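Local atomic coordinates of putative S-adenosyl-L-methionine-dependent Methyltransferase (Methanococcus maripaludis, PDB entry 3DLC), a protein that binds S-adenosylmethionine and probably transfers its methyl group to an acceptor not yet established, possibly a sterol-like one. Residues D18-K22 / T23-P27; L57-A60 / L61-S65; F74-H77 / M78-A82; D126-T129 / A130-I134. All coordinates share one frame; numbering follows the deposited sequence.

Contact 1: residues D18-K22 / T23-P27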
loop_
_atom_site.group_PDB
_atom_site.type_symbol
_atom_site.label_atom_id
_atom_site.label_comp_id
_atom_site.label_asym_id
_atom_site.label_seq_id
_atom_site.Cartn_x
_atom_site.Cartn_y
_atom_site.Cartn_z
ATOM N N ASP A 18 -12.659 6.910 -0.568
ATOM C CA ASP A 18 -12.395 7.911 -1.580
ATOM C C ASP A 18 -12.547 9.319 -0.983
ATOM O O ASP A 18 -11.716 10.204 -1.193
ATOM C CB ASP A 18 -13.373 7.738 -2.735
ATOM C CG ASP A 18 -13.082 8.666 -3.897
ATOM O OD1 ASP A 18 -11.917 8.767 -4.320
ATOM O OD2 ASP A 18 -14.048 9.262 -4.432
ATOM N N GLU A 19 -13.632 9.526 -0.246
ATOM C CA GLU A 19 -13.876 10.851 0.345
ATOM C C GLU A 19 -12.775 11.264 1.293
ATOM O O GLU A 19 -12.323 12.403 1.281
ATOM C CB GLU A 19 -15.243 10.865 1.037
ATOM C CG GLU A 19 -16.373 10.862 0.005
ATOM C CD GLU A 19 -17.781 10.810 0.587
ATOM O OE1 GLU A 19 -17.926 10.730 1.831
ATOM O OE2 GLU A 19 -18.740 10.802 -0.237
ATOM N N ILE A 20 -12.319 10.336 2.117
ATOM C CA ILE A 20 -11.235 10.618 3.072
ATOM C C ILE A 20 -9.918 10.860 2.327
ATOM O O ILE A 20 -9.167 11.796 2.636
ATOM C CB ILE A 20 -11.128 9.515 4.120
ATOM C CG1 ILE A 20 -12.315 9.620 5.083
ATOM C CG2 ILE A 20 -9.784 9.615 4.888
ATOM C CD1 ILE A 20 -12.262 10.828 6.040
ATOM N N SER A 21 -9.650 10.037 1.312
ATOM C CA SER A 21 -8.460 10.130 0.482
ATOM C C SER A 21 -8.321 11.524 -0.173
ATOM O O SER A 21 -7.237 12.040 -0.395
ATOM C CB SER A 21 -8.558 9.038 -0.604
ATOM O OG SER A 21 -7.517 9.151 -1.537
ATOM N N LYS A 22 -9.460 12.088 -0.549
ATOM C CA LYS A 22 -9.565 13.385 -1.255
ATOM C C LYS A 22 -9.586 14.582 -0.327
ATOM O O LYS A 22 -9.482 15.727 -0.771
ATOM C CB LYS A 22 -10.850 13.432 -2.117
ATOM C CG LYS A 22 -10.759 12.556 -3.393
ATOM C CD LYS A 22 -12.035 12.450 -4.219
ATOM C CE LYS A 22 -11.778 11.644 -5.514
ATOM N NZ LYS A 22 -13.037 11.124 -6.167
ATOM N N THR A 23 -9.759 14.309 0.963
ATOM C CA THR A 23 -9.896 15.370 1.955
ATOM C C THR A 23 -8.844 15.245 3.052
ATOM O O THR A 23 -7.695 15.664 2.888
ATOM C CB THR A 23 -11.363 15.472 2.482
ATOM O OG1 THR A 23 -11.770 14.267 3.131
ATOM C CG2 THR A 23 -12.338 15.843 1.377
ATOM N N LEU A 24 -9.218 14.659 4.156
ATOM C CA LEU A 24 -8.354 14.595 5.325
ATOM C C LEU A 24 -6.996 13.949 5.042
ATOM O O LEU A 24 -5.969 14.428 5.511
ATOM C CB LEU A 24 -9.084 13.807 6.396
ATOM C CG LEU A 24 -8.374 13.743 7.718
ATOM C CD1 LEU A 24 -8.129 15.145 8.282
ATOM C CD2 LEU A 24 -9.177 12.877 8.661
ATOM N N PHE A 25 -6.975 12.869 4.271
ATOM C CA PHE A 25 -5.720 12.178 3.996
ATOM C C PHE A 25 -4.958 12.737 2.797
ATOM O O PHE A 25 -3.812 12.370 2.563
ATOM C CB PHE A 25 -5.925 10.677 3.724
ATOM C CG PHE A 25 -6.247 9.818 4.899
ATOM C CD1 PHE A 25 -6.552 10.319 6.143
ATOM C CD2 PHE A 25 -6.297 8.461 4.712
ATOM C CE1 PHE A 25 -6.919 9.455 7.171
ATOM C CE2 PHE A 25 -6.651 7.613 5.750
ATOM C CZ PHE A 25 -6.929 8.086 6.966
ATOM N N ALA A 26 -5.581 13.623 2.029
ATOM C CA ALA A 26 -4.963 14.045 0.767
ATOM C C ALA A 26 -3.477 14.430 0.865
ATOM O O ALA A 26 -2.685 14.047 0.005
ATOM C CB ALA A 26 -5.745 15.176 0.092
ATOM N N PRO A 27 -3.067 15.205 1.877
ATOM C CA PRO A 27 -1.666 15.613 1.901
ATOM C C PRO A 27 -0.646 14.500 2.126
ATOM O O PRO A 27 0.537 14.662 1.797
ATOM C CB PRO A 27 -1.591 16.593 3.065
ATOM C CG PRO A 27 -2.800 16.567 3.725
ATOM C CD PRO A 27 -3.844 15.862 2.937
#
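Thr23 and Phe25 fold back on the last turn of helix 11-22 and take up the carbonyls of Glu19 and Ile20. Among the hydrogen bonds, the hydroxyl of Thr23 donates through OG1 to Glu19 O at 2.7 Å, tilted from the carbonyl plane. It gets there because OG1 sits between the backbone N and the carbonyl carbon (chi1 62°), which turns it back over the helix end. Ile20 O is gripped twice: Phe25 N donates to it at 2.9 Å with an N-H...O angle of 163°, and Thr23 N reaches the same Ile20 O at 3.1 Å from the opposite face of the carbonyl plane. A weaker CA-H...O contact joins Ala26 CA to Ser21 O.

The apolar part is a CH-pi interaction. The branch methyl CG2 of Ile20 stands 3.4 Å from the centroid of the Phe25 ring, only 8° off its normal, so the methyl sits squarely over the middle of one face. Phe150 meets the ring edge-to-face, and Ile159 of helix 153-166 also packs on it.

The charged part lies within the helix. In the conformer described, the extended chain of Lys22 brings NZ to Asp18 OD2 at 2.7 Å on its syn lone pair, a salt bridge between residues one turn apart; Asn85 binds both groups.

Helical bonding thus gives way to a type I beta turn from Thr23 to Ala26, a tight turn that joins helix 11-22 to helix 28-40, with Phe25 close to the S-adenosylmethionine-binding residues Tyr29 and Arg118.

Contact 2: residues L57-A60 / L61-S65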
loop_
_atom_site.group_PDB
_atom_site.type_symbol
_atom_site.label_atom_id
_atom_site.label_comp_id
_atom_site.label_asym_id
_atom_site.label_seq_id
_atom_site.Cartn_x
_atom_site.Cartn_y
_atom_site.Cartn_z
ATOM N N LEU A 57 -2.285 6.892 -3.779
ATOM C CA LEU A 57 -0.819 6.731 -3.694
ATOM C C LEU A 57 -0.233 6.581 -5.100
ATOM O O LEU A 57 0.801 7.148 -5.418
ATOM C CB LEU A 57 -0.406 5.558 -2.793
ATOM C CG LEU A 57 1.097 5.373 -2.586
ATOM C CD1 LEU A 57 1.769 6.654 -2.017
ATOM C CD2 LEU A 57 1.323 4.153 -1.697
ATOM N N SER A 58 -0.918 5.835 -5.950
ATOM C CA SER A 58 -0.482 5.676 -7.336
ATOM C C SER A 58 -0.465 7.026 -8.064
ATOM O O SER A 58 0.449 7.335 -8.829
ATOM C CB SER A 58 -1.368 4.690 -8.090
ATOM O OG SER A 58 -1.135 3.349 -7.703
ATOM N N ILE A 59 -1.530 7.802 -7.879
ATOM C CA ILE A 59 -1.625 9.129 -8.494
ATOM C C ILE A 59 -0.460 10.030 -8.005
ATOM O O ILE A 59 0.209 10.673 -8.826
ATOM C CB ILE A 59 -3.013 9.758 -8.249
ATOM C CG1 ILE A 59 -4.087 8.982 -9.056
ATOM C CG2 ILE A 59 -2.975 11.238 -8.534
ATOM C CD1 ILE A 59 -5.516 9.356 -8.689
ATOM N N ALA A 60 -0.179 10.019 -6.707
ATOM C CA ALA A 60 0.889 10.846 -6.187
ATOM C C ALA A 60 2.244 10.418 -6.747
ATOM O O ALA A 60 3.063 11.245 -7.130
ATOM C CB ALA A 60 0.881 10.794 -4.656
ATOM N N LEU A 61 2.472 9.115 -6.827
ATOM C CA LEU A 61 3.729 8.605 -7.395
ATOM C C LEU A 61 3.869 8.976 -8.864
ATOM O O LEU A 61 4.946 9.362 -9.322
ATOM C CB LEU A 61 3.862 7.083 -7.199
ATOM C CG LEU A 61 4.345 6.603 -5.845
ATOM C CD1 LEU A 61 4.001 5.112 -5.654
ATOM C CD2 LEU A 61 5.856 6.827 -5.673
ATOM N N ALA A 62 2.777 8.856 -9.616
ATOM C CA ALA A 62 2.821 9.204 -11.045
ATOM C C ALA A 62 3.228 10.658 -11.241
ATOM O O ALA A 62 3.979 11.002 -12.150
ATOM C CB ALA A 62 1.469 8.917 -11.696
ATOM N N LYS A 63 2.720 11.531 -10.386
ATOM C CA LYS A 63 2.996 12.955 -10.538
ATOM C C LYS A 63 4.429 13.346 -10.198
ATOM O O LYS A 63 4.892 14.396 -10.633
ATOM C CB LYS A 63 2.027 13.768 -9.687
ATOM C CG LYS A 63 0.586 13.731 -10.188
ATOM C CD LYS A 63 -0.307 14.505 -9.241
ATOM C CE LYS A 63 -1.762 14.512 -9.660
ATOM N NZ LYS A 63 -2.584 15.143 -8.572
ATOM N N GLN A 64 5.136 12.475 -9.495
ATOM C CA GLN A 64 6.500 12.770 -9.062
ATOM C C GLN A 64 7.566 11.924 -9.716
ATOM O O GLN A 64 8.739 12.093 -9.383
ATOM C CB GLN A 64 6.655 12.614 -7.546
ATOM C CG GLN A 64 5.925 13.634 -6.741
ATOM C CD GLN A 64 6.186 13.503 -5.255
ATOM O OE1 GLN A 64 7.334 13.353 -4.798
ATOM N NE2 GLN A 64 5.128 13.651 -4.490
ATOM N N SER A 65 7.210 11.046 -10.654
ATOM C CA SER A 65 8.163 10.088 -11.220
ATOM C C SER A 65 7.786 9.709 -12.635
ATOM O O SER A 65 6.747 10.136 -13.133
ATOM C CB SER A 65 8.144 8.792 -10.400
ATOM O OG SER A 65 6.930 8.066 -10.642
HETATM O O HOH W 1 2.579 13.752 -5.870
#
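Lys63 lies along the side of Ile59, one turn back in helix 56-64, and its chain can be followed outward over that residue. CB of Lys63 starts 3.7 Å from Ile59 O. With CG anti to the carbonyl carbon (chi1 -69°), CG of Lys63 then lies 3.4 Å from the same Ile59 O, the acceptor of the Lys63 backbone N-H, and CD drifts away from it. CE meets the branch methyl of Ile59, Lys63 CE to Ile59 CG2 being 3.7 Å, and NZ passes that methyl as well. The two side chains point the same way, so the aliphatic part of the lysine rests against isoleucine while its amine runs on past it.

The other flank is apolar and looser: Leu57 CG and Leu61 CD1 are 4.2 Å apart in the conformer described. Leu57 also touches Ile32 of helix 28-40, and Leu61 reaches Cys47 of strand 46-50.

Among the backbone bonds, Leu61 N to Leu57 O and Ala62 N to Ser58 O are nearly straight, at 163° and 159°, and that from Lys63 N to Ile59 O holds, whereas Ala60 O receives weak bonds from Lys63 N and Gln64 N. A water bridges Ala60 and Gln64, donating to Ala60 O at 2.8 Å and accepting from Gln64 NE2 at 2.9 Å; Pro30 O is a second acceptor for that amide. Beyond it, Ser65 OG donates to Leu61 O at 2.7 Å from above the carbonyl plane, on the face opposite Gln64 N.

This helix, leading into strand 66-73, belongs to the first beta-alpha-beta unit of a Rossmann-like methyltransferase fold.

Contact 3: residues F74-H77 / M78-A82. With SAM (S-adenosylmethionine), chain C.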
loop_
_atom_site.group_PDB
_atom_site.type_symbol
_atom_site.label_atom_id
_atom_site.label_comp_id
_atom_site.label_asym_id
_atom_site.label_seq_id
_atom_site.Cartn_x
_atom_site.Cartn_y
_atom_site.Cartn_z
ATOM N N PHE A 74 -8.423 -5.924 -4.876
ATOM C CA PHE A 74 -9.367 -7.018 -4.984
ATOM C C PHE A 74 -10.813 -6.601 -4.953
ATOM O O PHE A 74 -11.680 -7.455 -5.151
ATOM C CB PHE A 74 -9.055 -8.171 -3.978
ATOM C CG PHE A 74 -9.514 -7.971 -2.548
ATOM C CD1 PHE A 74 -9.853 -6.737 -2.014
ATOM C CD2 PHE A 74 -9.553 -9.081 -1.727
ATOM C CE1 PHE A 74 -10.249 -6.649 -0.680
ATOM C CE2 PHE A 74 -9.931 -8.988 -0.415
ATOM C CZ PHE A 74 -10.285 -7.769 0.122
ATOM N N SER A 75 -11.086 -5.306 -4.780
ATOM C CA SER A 75 -12.448 -4.801 -4.713
ATOM C C SER A 75 -12.842 -4.113 -6.004
ATOM O O SER A 75 -12.272 -3.070 -6.377
ATOM C CB SER A 75 -12.612 -3.829 -3.544
ATOM O OG SER A 75 -13.834 -3.137 -3.700
ATOM N N LYS A 76 -13.808 -4.691 -6.711
ATOM C CA LYS A 76 -14.355 -4.098 -7.928
ATOM C C LYS A 76 -14.822 -2.677 -7.654
ATOM O O LYS A 76 -14.721 -1.807 -8.490
ATOM C CB LYS A 76 -15.565 -4.924 -8.416
ATOM C CG LYS A 76 -16.260 -4.351 -9.623
ATOM C CD LYS A 76 -15.369 -4.321 -10.791
ATOM C CE LYS A 76 -16.104 -3.914 -12.063
ATOM N NZ LYS A 76 -15.191 -3.978 -13.235
ATOM N N HIS A 77 -15.406 -2.444 -6.478
ATOM C CA HIS A 77 -15.937 -1.118 -6.128
ATOM C C HIS A 77 -14.836 -0.080 -5.980
ATOM O O HIS A 77 -14.976 1.051 -6.444
ATOM C CB HIS A 77 -16.753 -1.194 -4.862
ATOM C CG HIS A 77 -17.779 -2.230 -4.956
ATOM N ND1 HIS A 77 -18.840 -2.096 -5.809
ATOM C CD2 HIS A 77 -17.838 -3.481 -4.456
ATOM C CE1 HIS A 77 -19.570 -3.199 -5.769
ATOM N NE2 HIS A 77 -18.971 -4.061 -4.965
HETATM N N MSE A 78 -13.727 -0.489 -5.381
HETATM C CA MSE A 78 -12.563 0.392 -5.288
HETATM C C MSE A 78 -12.054 0.680 -6.694
HETATM O O MSE A 78 -11.706 1.808 -7.015
HETATM C CB MSE A 78 -11.433 -0.256 -4.499
HETATM C CG MSE A 78 -11.644 -0.351 -3.019
HETATM SE SE MSE A 78 -11.686 1.471 -2.268
HETATM C CE MSE A 78 -11.723 0.860 -0.516
ATOM N N ASN A 79 -11.983 -0.349 -7.528
ATOM C CA ASN A 79 -11.406 -0.186 -8.861
ATOM C C ASN A 79 -12.233 0.723 -9.753
ATOM O O ASN A 79 -11.694 1.468 -10.572
ATOM C CB ASN A 79 -11.091 -1.537 -9.492
ATOM C CG ASN A 79 -9.936 -2.214 -8.798
ATOM O OD1 ASN A 79 -9.053 -1.534 -8.263
ATOM N ND2 ASN A 79 -9.921 -3.521 -8.803
ATOM N N GLU A 80 -13.551 0.683 -9.576
ATOM C CA GLU A 80 -14.429 1.574 -10.349
ATOM C C GLU A 80 -14.131 3.026 -9.992
ATOM O O GLU A 80 -14.051 3.905 -10.870
ATOM C CB GLU A 80 -15.905 1.247 -10.110
ATOM C CG GLU A 80 -16.350 -0.085 -10.714
ATOM C CD GLU A 80 -17.707 -0.588 -10.215
ATOM O OE1 GLU A 80 -18.311 0.035 -9.324
ATOM O OE2 GLU A 80 -18.170 -1.632 -10.712
ATOM N N ILE A 81 -13.973 3.302 -8.703
ATOM C CA ILE A 81 -13.662 4.664 -8.264
ATOM C C ILE A 81 -12.252 5.056 -8.743
ATOM O O ILE A 81 -12.041 6.168 -9.172
ATOM C CB ILE A 81 -13.779 4.813 -6.750
ATOM C CG1 ILE A 81 -15.220 4.715 -6.333
ATOM C CG2 ILE A 81 -13.123 6.106 -6.304
ATOM C CD1 ILE A 81 -15.430 4.798 -4.822
ATOM N N ALA A 82 -11.300 4.139 -8.607
ATOM C CA ALA A 82 -9.914 4.445 -8.984
ATOM C C ALA A 82 -9.853 4.793 -10.473
ATOM O O ALA A 82 -9.142 5.700 -10.881
ATOM C CB ALA A 82 -8.981 3.276 -8.649
HETATM N N SAM C . -3.978 2.306 -0.525
HETATM C CA SAM C . -5.172 3.184 -0.423
HETATM C C SAM C . -4.842 4.411 0.381
HETATM O O SAM C . -3.849 4.393 1.112
HETATM O OXT SAM C . -5.604 5.369 0.322
HETATM C CB SAM C . -6.349 2.417 0.151
HETATM C CG SAM C . -6.183 1.913 1.549
HETATM S SD SAM C . -7.674 1.028 2.044
HETATM C CE SAM C . -7.516 1.385 3.773
HETATM C "C5'" SAM C . -7.192 -0.774 1.918
HETATM C "C4'" SAM C . -7.328 -1.477 0.534
HETATM O "O4'" SAM C . -6.718 -2.800 0.381
HETATM C "C3'" SAM C . -8.783 -1.560 0.009
HETATM O "O3'" SAM C . -8.861 -0.845 -1.186
HETATM C "C2'" SAM C . -8.994 -3.062 -0.190
HETATM O "O2'" SAM C . -9.937 -3.450 -1.163
HETATM C "C1'" SAM C . -7.566 -3.559 -0.472
HETATM N N9 SAM C . -7.347 -4.979 -0.153
HETATM C C8 SAM C . -7.594 -5.593 1.052
HETATM N N7 SAM C . -7.197 -6.887 1.018
HETATM C C5 SAM C . -6.707 -7.110 -0.242
HETATM C C6 SAM C . -6.194 -8.242 -0.880
HETATM N N6 SAM C . -6.136 -9.468 -0.326
HETATM N N1 SAM C . -5.741 -8.086 -2.143
HETATM C C2 SAM C . -5.825 -6.876 -2.792
HETATM N N3 SAM C . -6.375 -5.761 -2.233
HETATM C C4 SAM C . -6.777 -5.915 -0.973
#
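Met78, present as selenomethionine, donates its N-H to the side chain of Ser75, the N-cap of helix 76-88, which is the helix of a Rossmann-like beta-alpha-beta unit between strands 66-73 and 95-99. This bond from Met78 N to Ser75 OG measures 3.1 Å with an angle of 165°. OG lies anti to the backbone N of Ser75 (chi1 167°), which swings the hydroxyl over the first turn; the same OG is hydrogen-bonded to Phe9 O. Beyond CB the Met78 chain bends back, laying CG and the terminal CE each 3.4 Å from the ribose O3' of S-adenosylmethionine, so the side chain serves as an apolar wall beside the sugar.

Asn79 follows. Its backbone N donates to Ser75 O at 3.0 Å, in the carbonyl plane, while its amide ND2 is bonded to Asp73 O and Gln99 OE1, tying the helix start to both neighbouring strands.

Glu80 comes next. Its N-H bonds to Lys76 O, and in the conformers described the Glu80 and Lys76 side chains cross at about a right angle: Glu80 OE2 is 3.4 Å from Lys76 CE but 4.6 Å from NZ, beyond a salt bridge, so the charges can probably attract only at longer range. The ring plane of His77 stands 85° from this carboxylate.

The backbone N of Ile81 gives a weak bond to His77 O, and its side chain packs against Ala14 and Asp18 of helix 11-22.

Ahead of the cap, Phe74 lays one ring face on the adenine, SAM C5 being 3.4 Å above its plane and over its centre, whereas SAM O2' approaches the ring edge in plane, 3.3 Å from Phe74 CE1.

Contact 4: residues D126-T129 / A130-I134; sequences DVAT and AFREI. Unlike the reference sequence in segment 126-129: Ala128 (reference Thr).
Val127 and Phe131 meet on the inner side of helix 127-137, a helix of the Rossmann-like methyltransferase fold that opens with Asp126 as its N-cap. On this packed side the backbone bond from Phe131 N to Val127 O is short and straight, 2.9 Å with an N-H...O angle of 166°. That same carbonyl oxygen lies in the plane of the Phe131 ring at its edge, 3.4 Å from CD2, so the ring is presented edge-on to its own helix. Val127 CB is more distant, 4.5 Å from Phe131 CD2 in the conformer described, and one ring face takes Ile134 CD1 near its rim. Around the ring close Leu190 and Ile193 of helix 180-193 and the strand residues Ile146, Ile209 and Ile211, which place it between helix and sheet. Ala130, also buried, faces Val102 and Trp124.

The outer side is more open and more polar. Ala128, which differs here from the reference threonine, puts its CB at the edge of the Arg132 guanidinium, 3.9 Å from NH1. Arg132 reaches out with its chain extended from CG to NE, and its NH1 has a salt-bridge partner in Glu192. One water bridges Thr129 and Arg132, donating to Thr129 OG1 and accepting weakly from Arg132 NH1.

Thr129 supplies the donors to the Asp126 cap. Its backbone N donates to Asp126 OD1 in a weak bond of 3.4 Å. The hydroxyl does more: with OG1 beside the backbone N (chi1 -63°), Thr129 OG1 donates to Asp126 OD2 at 2.7 Å from above the carboxylate plane.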
loop_
_atom_site.group_PDB
_atom_site.type_symbol
_atom_site.label_atom_id
_atom_site.label_comp_id
_atom_site.label_asym_id
_atom_site.label_seq_id
_atom_site.Cartn_x
_atom_site.Cartn_y
_atom_site.Cartn_z
ATOM N N ASP A 126 -3.892 -14.924 5.564
ATOM C CA ASP A 126 -2.706 -15.594 4.990
ATOM C C ASP A 126 -1.520 -14.752 4.459
ATOM O O ASP A 126 -1.146 -14.768 3.275
ATOM C CB ASP A 126 -3.161 -16.558 3.903
ATOM C CG ASP A 126 -2.126 -17.625 3.635
ATOM O OD1 ASP A 126 -1.060 -17.617 4.309
ATOM O OD2 ASP A 126 -2.359 -18.433 2.721
ATOM N N VAL A 127 -0.882 -14.088 5.407
ATOM C CA VAL A 127 0.207 -13.194 5.063
ATOM C C VAL A 127 1.440 -13.918 4.525
ATOM O O VAL A 127 2.185 -13.335 3.746
ATOM C CB VAL A 127 0.560 -12.221 6.184
ATOM C CG1 VAL A 127 -0.610 -11.223 6.377
ATOM C CG2 VAL A 127 0.906 -12.936 7.470
ATOM N N ALA A 128 1.647 -15.174 4.910
ATOM C CA ALA A 128 2.786 -15.927 4.364
ATOM C C ALA A 128 2.638 -16.046 2.848
ATOM O O ALA A 128 3.584 -15.826 2.090
ATOM C CB ALA A 128 2.879 -17.305 4.989
ATOM N N THR A 129 1.452 -16.429 2.391
ATOM C CA THR A 129 1.201 -16.556 0.972
ATOM C C THR A 129 1.319 -15.204 0.273
ATOM O O THR A 129 1.890 -15.100 -0.823
ATOM C CB THR A 129 -0.172 -17.189 0.717
ATOM O OG1 THR A 129 -0.151 -18.512 1.251
ATOM C CG2 THR A 129 -0.549 -17.207 -0.766
ATOM N N ALA A 130 0.781 -14.169 0.896
ATOM C CA ALA A 130 0.841 -12.821 0.314
ATOM C C ALA A 130 2.297 -12.402 0.091
ATOM O O ALA A 130 2.644 -11.909 -0.965
ATOM C CB ALA A 130 0.142 -11.823 1.217
ATOM N N PHE A 131 3.147 -12.588 1.103
ATOM C CA PHE A 131 4.545 -12.197 0.964
ATOM C C PHE A 131 5.354 -13.064 0.022
ATOM O O PHE A 131 6.261 -12.579 -0.621
ATOM C CB PHE A 131 5.202 -11.967 2.325
ATOM C CG PHE A 131 4.879 -10.589 2.866
ATOM C CD1 PHE A 131 5.607 -9.479 2.458
ATOM C CD2 PHE A 131 3.770 -10.384 3.673
ATOM C CE1 PHE A 131 5.255 -8.219 2.888
ATOM C CE2 PHE A 131 3.423 -9.119 4.099
ATOM C CZ PHE A 131 4.163 -8.042 3.700
ATOM N N ARG A 132 5.000 -14.332 -0.122
ATOM C CA ARG A 132 5.609 -15.154 -1.175
ATOM C C ARG A 132 5.261 -14.613 -2.554
ATOM O O ARG A 132 6.107 -14.595 -3.453
ATOM C CB ARG A 132 5.213 -16.624 -1.029
ATOM C CG ARG A 132 5.982 -17.315 0.107
ATOM C CD ARG A 132 5.650 -18.815 0.163
ATOM N NE ARG A 132 6.631 -19.541 0.948
ATOM C CZ ARG A 132 6.598 -19.672 2.248
ATOM N NH1 ARG A 132 5.555 -19.301 2.949
ATOM N NH2 ARG A 132 7.637 -20.217 2.873
ATOM N N GLU A 133 4.011 -14.181 -2.727
ATOM C CA GLU A 133 3.616 -13.591 -4.024
ATOM C C GLU A 133 4.344 -12.273 -4.300
ATOM O O GLU A 133 4.790 -11.996 -5.409
ATOM C CB GLU A 133 2.089 -13.394 -4.081
ATOM C CG GLU A 133 1.347 -14.646 -4.432
ATOM C CD GLU A 133 1.618 -15.013 -5.879
ATOM O OE1 GLU A 133 1.009 -14.397 -6.791
ATOM O OE2 GLU A 133 2.479 -15.882 -6.120
ATOM N N ILE A 134 4.426 -11.426 -3.277
ATOM C CA ILE A 134 5.147 -10.167 -3.377
ATOM C C ILE A 134 6.587 -10.433 -3.784
ATOM O O ILE A 134 7.142 -9.783 -4.670
ATOM C CB ILE A 134 5.043 -9.393 -2.058
ATOM C CG1 ILE A 134 3.603 -8.877 -1.920
ATOM C CG2 ILE A 134 6.056 -8.252 -1.967
ATOM C CD1 ILE A 134 3.212 -8.435 -0.501
HETATM O O HOH W 2 2.684 -19.667 1.999
#

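In chain order contacts 1 to 4 follow one another without interleaving, and each is local to one helix or helix end. Contact 1 closes helix 11-22, which precedes the sheet; contacts 2 and 3 sit on helices 56-64 and 76-88, in successive beta-alpha-beta units that share strand 66-73; contact 4 opens helix 127-137, between strands 112-118 and 142-148. Only contacts 1 and 3 touch among these pairs, Asp18 CG lying 3.5 Å from Ile81 CG2. Contacts 1 and 4 are farthest apart, about 29 Å between centres, on opposite sides of the chain's centre. Contact 3 meets S-adenosylmethionine directly, and the others border residues that bind it.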